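Local structure of YfkN protein (Bacillus subtilis subsp. subtilis, 3GVE) at residues D81-I84 / T89-I92; N108-F111 / F117-G120; Y113-L118 / E140-P145. The protein belongs to the calcineurin-like phosphoesterase family and binds a manganese and a magnesium ion at adjoining sites. One frame throughout, in Å; residues are numbered along the deposited sequence.

Contact 1 (D81-I84 / T89-I92)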
loop_
_atom_site.group_PDB
_atom_site.type_symbol
_atom_site.label_atom_id
_atom_site.label_comp_id
_atom_site.label_asym_id
_atom_site.label_seq_id
_atom_site.Cartn_x
_atom_site.Cartn_y
_atom_site.Cartn_z
ATOM N N ASP A 81 5.314 17.818 19.125
ATOM C CA ASP A 81 5.518 19.121 19.737
ATOM C C ASP A 81 6.882 19.711 19.417
ATOM O O ASP A 81 6.969 20.864 19.031
ATOM C CB ASP A 81 5.280 19.054 21.248
ATOM C CG ASP A 81 3.836 18.798 21.586
ATOM O OD1 ASP A 81 2.966 19.223 20.812
ATOM O OD2 ASP A 81 3.573 18.169 22.622
ATOM N N ASP A 82 7.927 18.908 19.545
ATOM C CA ASP A 82 9.282 19.379 19.260
ATOM C C ASP A 82 9.567 19.601 17.771
ATOM O O ASP A 82 10.360 20.454 17.416
ATOM C CB ASP A 82 10.320 18.459 19.867
ATOM C CG ASP A 82 10.302 18.479 21.377
ATOM O OD1 ASP A 82 9.887 19.497 21.942
ATOM O OD2 ASP A 82 10.665 17.455 21.964
ATOM N N ILE A 83 8.894 18.849 16.904
ATOM C CA ILE A 83 9.033 19.072 15.473
ATOM C C ILE A 83 8.346 20.394 15.116
ATOM O O ILE A 83 8.883 21.202 14.382
ATOM C CB ILE A 83 8.504 17.864 14.671
ATOM C CG1 ILE A 83 9.468 16.678 14.816
ATOM C CG2 ILE A 83 8.317 18.234 13.195
ATOM C CD1 ILE A 83 8.931 15.308 14.271
ATOM N N ILE A 84 7.181 20.633 15.696
ATOM C CA ILE A 84 6.432 21.859 15.420
ATOM C C ILE A 84 7.196 23.130 15.817
ATOM O O ILE A 84 7.224 24.096 15.077
ATOM C CB ILE A 84 5.050 21.797 16.081
ATOM C CG1 ILE A 84 4.127 20.912 15.239
ATOM C CG2 ILE A 84 4.457 23.179 16.258
ATOM C CD1 ILE A 84 2.780 20.665 15.854
ATOM N N THR A 89 14.508 17.999 14.818
ATOM C CA THR A 89 14.340 17.797 13.383
ATOM C C THR A 89 13.533 16.518 13.130
ATOM O O THR A 89 13.764 15.503 13.749
ATOM C CB THR A 89 15.700 17.645 12.709
ATOM O OG1 THR A 89 16.488 18.802 12.991
ATOM C CG2 THR A 89 15.551 17.501 11.195
ATOM N N HIS A 90 12.587 16.560 12.208
ATOM C CA HIS A 90 11.870 15.337 11.845
ATOM C C HIS A 90 12.931 14.301 11.433
ATOM O O HIS A 90 13.770 14.591 10.614
ATOM C CB HIS A 90 10.925 15.629 10.677
ATOM C CG HIS A 90 9.943 14.531 10.405
ATOM N ND1 HIS A 90 10.332 13.240 10.123
ATOM C CD2 HIS A 90 8.592 14.530 10.389
ATOM C CE1 HIS A 90 9.263 12.494 9.936
ATOM N NE2 HIS A 90 8.195 13.253 10.084
ATOM N N PRO A 91 12.877 13.093 11.992
ATOM C CA PRO A 91 13.895 12.075 11.685
ATOM C C PRO A 91 14.039 11.770 10.187
ATOM O O PRO A 91 15.129 11.505 9.742
ATOM C CB PRO A 91 13.397 10.850 12.456
ATOM C CG PRO A 91 12.718 11.429 13.612
ATOM C CD PRO A 91 11.993 12.638 13.079
ATOM N N ILE A 92 12.952 11.827 9.427
ATOM C CA ILE A 92 13.062 11.631 7.983
ATOM C C ILE A 92 13.869 12.776 7.340
ATOM O O ILE A 92 14.735 12.559 6.506
ATOM C CB ILE A 92 11.683 11.474 7.336
ATOM C CG1 ILE A 92 11.090 10.124 7.750
ATOM C CG2 ILE A 92 11.785 11.605 5.817
ATOM C CD1 ILE A 92 9.653 9.929 7.322
#

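Contact 2 (N108-F111 / F117-G120). With MG (magnesium ion), chain D.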
loop_
_atom_site.group_PDB
_atom_site.type_symbol
_atom_site.label_atom_id
_atom_site.label_comp_id
_atom_site.label_asym_id
_atom_site.label_seq_id
_atom_site.Cartn_x
_atom_site.Cartn_y
_atom_site.Cartn_z
ATOM N N ASN A 108 0.765 15.057 -1.688
ATOM C CA ASN A 108 -0.536 15.137 -0.971
ATOM C C ASN A 108 -0.448 14.622 0.456
ATOM O O ASN A 108 -1.075 15.110 1.388
ATOM C CB ASN A 108 -1.684 14.431 -1.736
ATOM C CG ASN A 108 -1.283 13.075 -2.324
ATOM O OD1 ASN A 108 -0.351 12.924 -3.115
ATOM N ND2 ASN A 108 -1.934 12.061 -1.833
ATOM N N HIS A 109 0.324 13.560 0.646
ATOM C CA HIS A 109 0.414 12.915 1.993
ATOM C C HIS A 109 1.162 13.782 3.022
ATOM O O HIS A 109 1.019 13.484 4.214
ATOM C CB HIS A 109 0.946 11.489 1.896
ATOM C CG HIS A 109 -0.073 10.566 1.330
ATOM N ND1 HIS A 109 -1.184 10.154 2.051
ATOM C CD2 HIS A 109 -0.204 10.058 0.089
ATOM C CE1 HIS A 109 -1.947 9.378 1.273
ATOM N NE2 HIS A 109 -1.356 9.288 0.083
ATOM N N GLU A 110 1.887 14.811 2.590
ATOM C CA GLU A 110 2.512 15.730 3.535
ATOM C C GLU A 110 1.488 16.492 4.376
ATOM O O GLU A 110 1.842 16.999 5.402
ATOM C CB GLU A 110 3.433 16.716 2.788
ATOM C CG GLU A 110 4.934 16.344 2.800
ATOM C CD GLU A 110 5.236 15.129 1.963
ATOM O OE1 GLU A 110 4.721 15.046 0.847
ATOM O OE2 GLU A 110 5.973 14.267 2.411
ATOM N N PHE A 111 0.249 16.530 3.919
ATOM C CA PHE A 111 -0.806 17.266 4.603
ATOM C C PHE A 111 -1.619 16.432 5.581
ATOM O O PHE A 111 -2.455 16.958 6.278
ATOM C CB PHE A 111 -1.733 17.899 3.556
ATOM C CG PHE A 111 -1.048 18.938 2.710
ATOM C CD1 PHE A 111 -0.939 20.236 3.154
ATOM C CD2 PHE A 111 -0.474 18.601 1.500
ATOM C CE1 PHE A 111 -0.280 21.184 2.393
ATOM C CE2 PHE A 111 0.181 19.531 0.751
ATOM C CZ PHE A 111 0.274 20.817 1.190
ATOM N N PHE A 117 2.163 20.584 11.792
ATOM C CA PHE A 117 3.190 19.560 11.766
ATOM C C PHE A 117 4.018 19.665 10.495
ATOM O O PHE A 117 5.216 19.528 10.529
ATOM C CB PHE A 117 2.580 18.172 11.912
ATOM C CG PHE A 117 3.601 17.075 11.991
ATOM C CD1 PHE A 117 4.325 16.857 13.157
ATOM C CD2 PHE A 117 3.849 16.268 10.903
ATOM C CE1 PHE A 117 5.260 15.843 13.233
ATOM C CE2 PHE A 117 4.771 15.257 10.994
ATOM C CZ PHE A 117 5.477 15.046 12.160
ATOM N N LEU A 118 3.370 19.966 9.383
ATOM C CA LEU A 118 4.093 20.128 8.134
ATOM C C LEU A 118 5.049 21.328 8.193
ATOM O O LEU A 118 6.169 21.244 7.751
ATOM C CB LEU A 118 3.120 20.261 6.949
ATOM C CG LEU A 118 3.765 20.402 5.566
ATOM C CD1 LEU A 118 4.771 19.278 5.321
ATOM C CD2 LEU A 118 2.691 20.415 4.476
ATOM N N ASP A 119 4.570 22.451 8.724
ATOM C CA ASP A 119 5.423 23.625 8.887
ATOM C C ASP A 119 6.624 23.264 9.766
ATOM O O ASP A 119 7.732 23.632 9.466
ATOM C CB ASP A 119 4.662 24.799 9.513
ATOM C CG ASP A 119 3.747 25.520 8.526
ATOM O OD1 ASP A 119 3.946 25.454 7.304
ATOM O OD2 ASP A 119 2.820 26.172 9.018
ATOM N N GLY A 120 6.386 22.538 10.844
ATOM C CA GLY A 120 7.460 22.150 11.743
ATOM C C GLY A 120 8.462 21.240 11.063
ATOM O O GLY A 120 9.647 21.356 11.254
HETATM MG MG MG D . 0.800 11.463 -4.032
HETATM O O HOH W 1 0.813 9.071 -4.515
#

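Contact 3 (Y113-L118 / E140-P145)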
loop_
_atom_site.group_PDB
_atom_site.type_symbol
_atom_site.label_atom_id
_atom_site.label_comp_id
_atom_site.label_asym_id
_atom_site.label_seq_id
_atom_site.Cartn_x
_atom_site.Cartn_y
_atom_site.Cartn_z
ATOM N N TYR A 113 -1.099 15.042 8.388
ATOM C CA TYR A 113 -0.935 15.256 9.827
ATOM C C TYR A 113 -1.172 16.712 10.228
ATOM O O TYR A 113 -0.876 17.108 11.346
ATOM C CB TYR A 113 0.453 14.784 10.265
ATOM C CG TYR A 113 0.665 13.292 10.100
ATOM C CD1 TYR A 113 -0.361 12.403 10.348
ATOM C CD2 TYR A 113 1.878 12.784 9.711
ATOM C CE1 TYR A 113 -0.185 11.055 10.200
ATOM C CE2 TYR A 113 2.061 11.413 9.565
ATOM C CZ TYR A 113 1.027 10.562 9.822
ATOM O OH TYR A 113 1.213 9.217 9.679
ATOM N N GLY A 114 -1.721 17.490 9.304
ATOM C CA GLY A 114 -2.080 18.868 9.592
ATOM C C GLY A 114 -1.032 19.877 9.169
ATOM O O GLY A 114 0.109 19.547 8.969
ATOM N N LEU A 115 -1.442 21.128 9.050
ATOM C CA LEU A 115 -0.580 22.200 8.571
ATOM C C LEU A 115 0.555 22.543 9.545
ATOM O O LEU A 115 1.640 22.858 9.122
ATOM C CB LEU A 115 -1.405 23.453 8.266
ATOM C CG LEU A 115 -2.332 23.350 7.035
ATOM C CD1 LEU A 115 -3.350 24.493 7.012
ATOM C CD2 LEU A 115 -1.528 23.360 5.727
ATOM N N ASP A 116 0.290 22.485 10.844
ATOM C CA ASP A 116 1.318 22.871 11.805
ATOM C C ASP A 116 2.481 21.879 11.806
ATOM O O ASP A 116 3.625 22.277 11.799
ATOM C CB ASP A 116 0.751 23.023 13.221
ATOM C CG ASP A 116 -0.171 24.221 13.370
ATOM O OD1 ASP A 116 -0.153 25.131 12.534
ATOM O OD2 ASP A 116 -0.914 24.223 14.354
ATOM N N PHE A 117 2.163 20.584 11.792
ATOM C CA PHE A 117 3.190 19.560 11.766
ATOM C C PHE A 117 4.018 19.665 10.495
ATOM O O PHE A 117 5.216 19.528 10.529
ATOM C CB PHE A 117 2.580 18.172 11.912
ATOM C CG PHE A 117 3.601 17.075 11.991
ATOM C CD1 PHE A 117 4.325 16.857 13.157
ATOM C CD2 PHE A 117 3.849 16.268 10.903
ATOM C CE1 PHE A 117 5.260 15.843 13.233
ATOM C CE2 PHE A 117 4.771 15.257 10.994
ATOM C CZ PHE A 117 5.477 15.046 12.160
ATOM N N LEU A 118 3.370 19.966 9.383
ATOM C CA LEU A 118 4.093 20.128 8.134
ATOM C C LEU A 118 5.049 21.328 8.193
ATOM O O LEU A 118 6.169 21.244 7.751
ATOM C CB LEU A 118 3.120 20.261 6.949
ATOM C CG LEU A 118 3.765 20.402 5.566
ATOM C CD1 LEU A 118 4.771 19.278 5.321
ATOM C CD2 LEU A 118 2.691 20.415 4.476
ATOM N N GLU A 140 -2.158 34.387 -0.843
ATOM C CA GLU A 140 -0.714 34.440 -0.701
ATOM C C GLU A 140 -0.117 33.033 -0.812
ATOM O O GLU A 140 -0.753 32.076 -0.440
ATOM C CB GLU A 140 -0.366 35.038 0.657
ATOM C CG GLU A 140 -0.876 36.468 0.851
ATOM C CD GLU A 140 -0.110 37.505 0.051
ATOM O OE1 GLU A 140 1.072 37.352 -0.238
ATOM O OE2 GLU A 140 -0.717 38.520 -0.259
ATOM N N ASN A 141 1.110 32.915 -1.293
ATOM C CA ASN A 141 1.737 31.604 -1.275
ATOM C C ASN A 141 1.838 31.112 0.158
ATOM O O ASN A 141 2.316 31.829 1.016
ATOM C CB ASN A 141 3.118 31.649 -1.910
ATOM C CG ASN A 141 3.059 31.757 -3.408
ATOM O OD1 ASN A 141 3.315 32.805 -3.970
ATOM N ND2 ASN A 141 2.727 30.660 -4.056
ATOM N N ARG A 142 1.384 29.887 0.391
ATOM C CA ARG A 142 1.405 29.295 1.711
ATOM C C ARG A 142 2.796 28.745 2.066
ATOM O O ARG A 142 3.098 28.555 3.216
ATOM C CB ARG A 142 0.349 28.184 1.786
ATOM C CG ARG A 142 0.236 27.491 3.150
ATOM C CD ARG A 142 0.034 28.497 4.289
ATOM N NE ARG A 142 -0.170 27.843 5.573
ATOM C CZ ARG A 142 0.795 27.276 6.274
ATOM N NH1 ARG A 142 2.028 27.265 5.813
ATOM N NH2 ARG A 142 0.527 26.721 7.438
ATOM N N TYR A 143 3.604 28.483 1.046
ATOM C CA TYR A 143 4.958 27.933 1.185
ATOM C C TYR A 143 5.895 28.739 0.303
ATOM O O TYR A 143 5.468 29.444 -0.577
ATOM C CB TYR A 143 4.982 26.436 0.760
ATOM C CG TYR A 143 3.998 25.641 1.570
ATOM C CD1 TYR A 143 4.294 25.260 2.862
ATOM C CD2 TYR A 143 2.733 25.349 1.074
ATOM C CE1 TYR A 143 3.369 24.593 3.626
ATOM C CE2 TYR A 143 1.814 24.691 1.819
ATOM C CZ TYR A 143 2.129 24.319 3.094
ATOM O OH TYR A 143 1.199 23.691 3.868
ATOM N N THR A 144 7.184 28.588 0.536
ATOM C CA THR A 144 8.196 29.126 -0.364
ATOM C C THR A 144 7.867 28.680 -1.798
ATOM O O THR A 144 7.878 27.491 -2.082
ATOM C CB THR A 144 9.575 28.541 0.006
ATOM O OG1 THR A 144 9.797 28.672 1.421
ATOM C CG2 THR A 144 10.684 29.217 -0.747
ATOM N N PRO A 145 7.558 29.612 -2.695
ATOM C CA PRO A 145 7.080 29.180 -4.014
ATOM C C PRO A 145 8.148 28.611 -4.927
ATOM O O PRO A 145 7.818 27.689 -5.749
ATOM C CB PRO A 145 6.410 30.418 -4.602
ATOM C CG PRO A 145 7.198 31.534 -4.002
ATOM C CD PRO A 145 7.482 31.083 -2.532
HETATM O O HOH W 2 2.100 23.610 6.472
#

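Contact 1 (D81-I84 / T89-I92)
The short connection that joins helix 70-85 to helix 91-98 in this calcineurin-like phosphoesterase fold closes where Ile83 meets His90 and Pro91. Ile83 reaches over from the last turn of the first helix, its CG1 anti to the carbonyl carbon (chi1 -72°) and its CD1 leading. That methyl lies 3.8 Å from His90 CA and 4.0 Å from His90 CD2, meeting the imidazole at a slant rather than squarely. A looser touch follows at the proline ring, with Ile83 CD1 4.2 Å from Pro91 CD. Farther back along the isoleucine, CG1 rests 4.1 Å from His90 N, so the backbone just ahead of the second helix also packs on this one side chain. The meeting is one of van der Waals contact, with no hydrogen bond between the two segments.

His90 has a polar task as well. It occupies the N-cap of helix 91-98, where its ND1 accepts from Ile92 N at 3.1 Å with an N-H...N angle of 151°. The donor lies 8° out of the imidazole plane, and this bond fixes the rotation of the ring, one edge on the helix end and the CD2 corner toward Ile83. Helix 115-123 covers the join through Phe117 and Thr121, and Pro91 also packs on Ile328 and Thr331 of helix 322-340. A backbone hydrogen bond between Asp82 and Lys88 ties the loop at its base. The whole is a tight helix-loop-helix connection, its second helix started by a side-chain N-cap followed directly by proline.

Contact 2 (N108-F111 / F117-G120)
Leu118 of helix 115-123 drives its two methyls into the 3-10 turn formed by 108-111, and Glu110 and Phe111 receive them. CD2 sits over one face of the Phe111 ring, 4.0 Å from the centroid and 23° off the normal, a CH-pi contact displaced toward the rim; its nearest ring atom is Phe111 CE1 at 3.7 Å. The same methyl lies 3.6 Å from Glu110 O. CD1, the other branch, packs at 3.8 Å against Glu110 CB. With CG anti to its own backbone N (chi1 -179°), both methyls are carried toward the turn, and one buried side chain fills this tight part of the contact. Tyr143 closes over both Leu118 and Phe111.

The other end of the turn does not touch Leu118: buried Asn108 turns to the metal, and partly exposed His109 is on the looser side. Asn108 CG stands in the crowded position between backbone N and carbonyl carbon (chi1 43°), which swings OD1 to the magnesium ion at 2.1 Å; water 1 binds the same ion at 2.4 Å, and Asp64, His216 and His249 complete the protein ligands. His109 and the amide of Asn108 hydrogen-bond a citric acid molecule, likely a crystallisation component.

Residues 107-110 read Gly-Asn-His-Glu, a signature of this family. The Glu110 chain bends away from Leu118, and its carboxylate accepts from four backbone N-H groups: OE1 from Gly107 and Asp64, OE2 from Leu65 and Ile66. Asp64 binds both metals, and the four bonds are consistent with Glu110, with Leu118 packed on its CB, acting as a second-shell residue that ties the Asp64 loop to the loop of Asn108.

Contact 3 (Y113-L118 / E140-P145)
Tyr143 pushes its hydroxyl end between two leucines of helix 115-123, crossing each at about a right angle. In this calcineurin-like phosphoesterase fold the tyrosine comes from the loop that leads into strand 146-154, and the leucines stand one turn apart at the start of the helix. Its OH lies 3.3 Å from Leu115 CD2 and 3.7 Å from Leu118 CD2, while Tyr143 CZ is 4.2 Å from that second methyl, which approaches the ring obliquely. Phe111 and Ile122 add to the apolar lining round the tyrosine.

Arg142 runs beside it. The chain starts with CG anti to the backbone N and then bends at chi2 (53°), which turns the guanidinium toward the helix. Leu115 CD2 lies over one face of that group, and NH2 passes 3.9 Å from Leu115 CB. The charge itself is met by Asp119, one turn beyond Leu115, in a salt bridge from NH2 to OD2. Arg142 CG sits 3.4 Å above the plane of the Tyr143 ring, toward its rim. Apolar contacts and one salt bridge thus share this side of the helix.

Gly114 is the N-cap just ahead of the helix, and its O takes a weak bond from Leu118 N at 3.3 Å. Near this first turn no direct hydrogen bond joins the two segments; a water does so instead. Water 2 lies at the edge of the Tyr143 ring, in its plane, 2.8 Å from Tyr143 OH, and donates to Leu115 O, likewise at 2.8 Å.

How the contacts relate
From the N terminus, contact 1 comes first and closes the short loop between helix 70-85 and helix 91-98. The chain then passes strand 104-105, and contact 2 folds the metal-binding turn 108-111 back on helix 115-123. Contact 3 opens inside the loop so formed, at 113-118, and closes far beyond it at 140-145, before strand 146-154, so contacts 2 and 3 cross along the chain, sharing Phe117 and Leu118. Contact 1 precedes both, yet touches them in space: Phe117 CZ lies 3.6 Å from His90 CD2. Helix 115-123 is therefore the common member, packed between the helical pair of contact 1 and the loop 140-145, with the metal-binding turn resting on it.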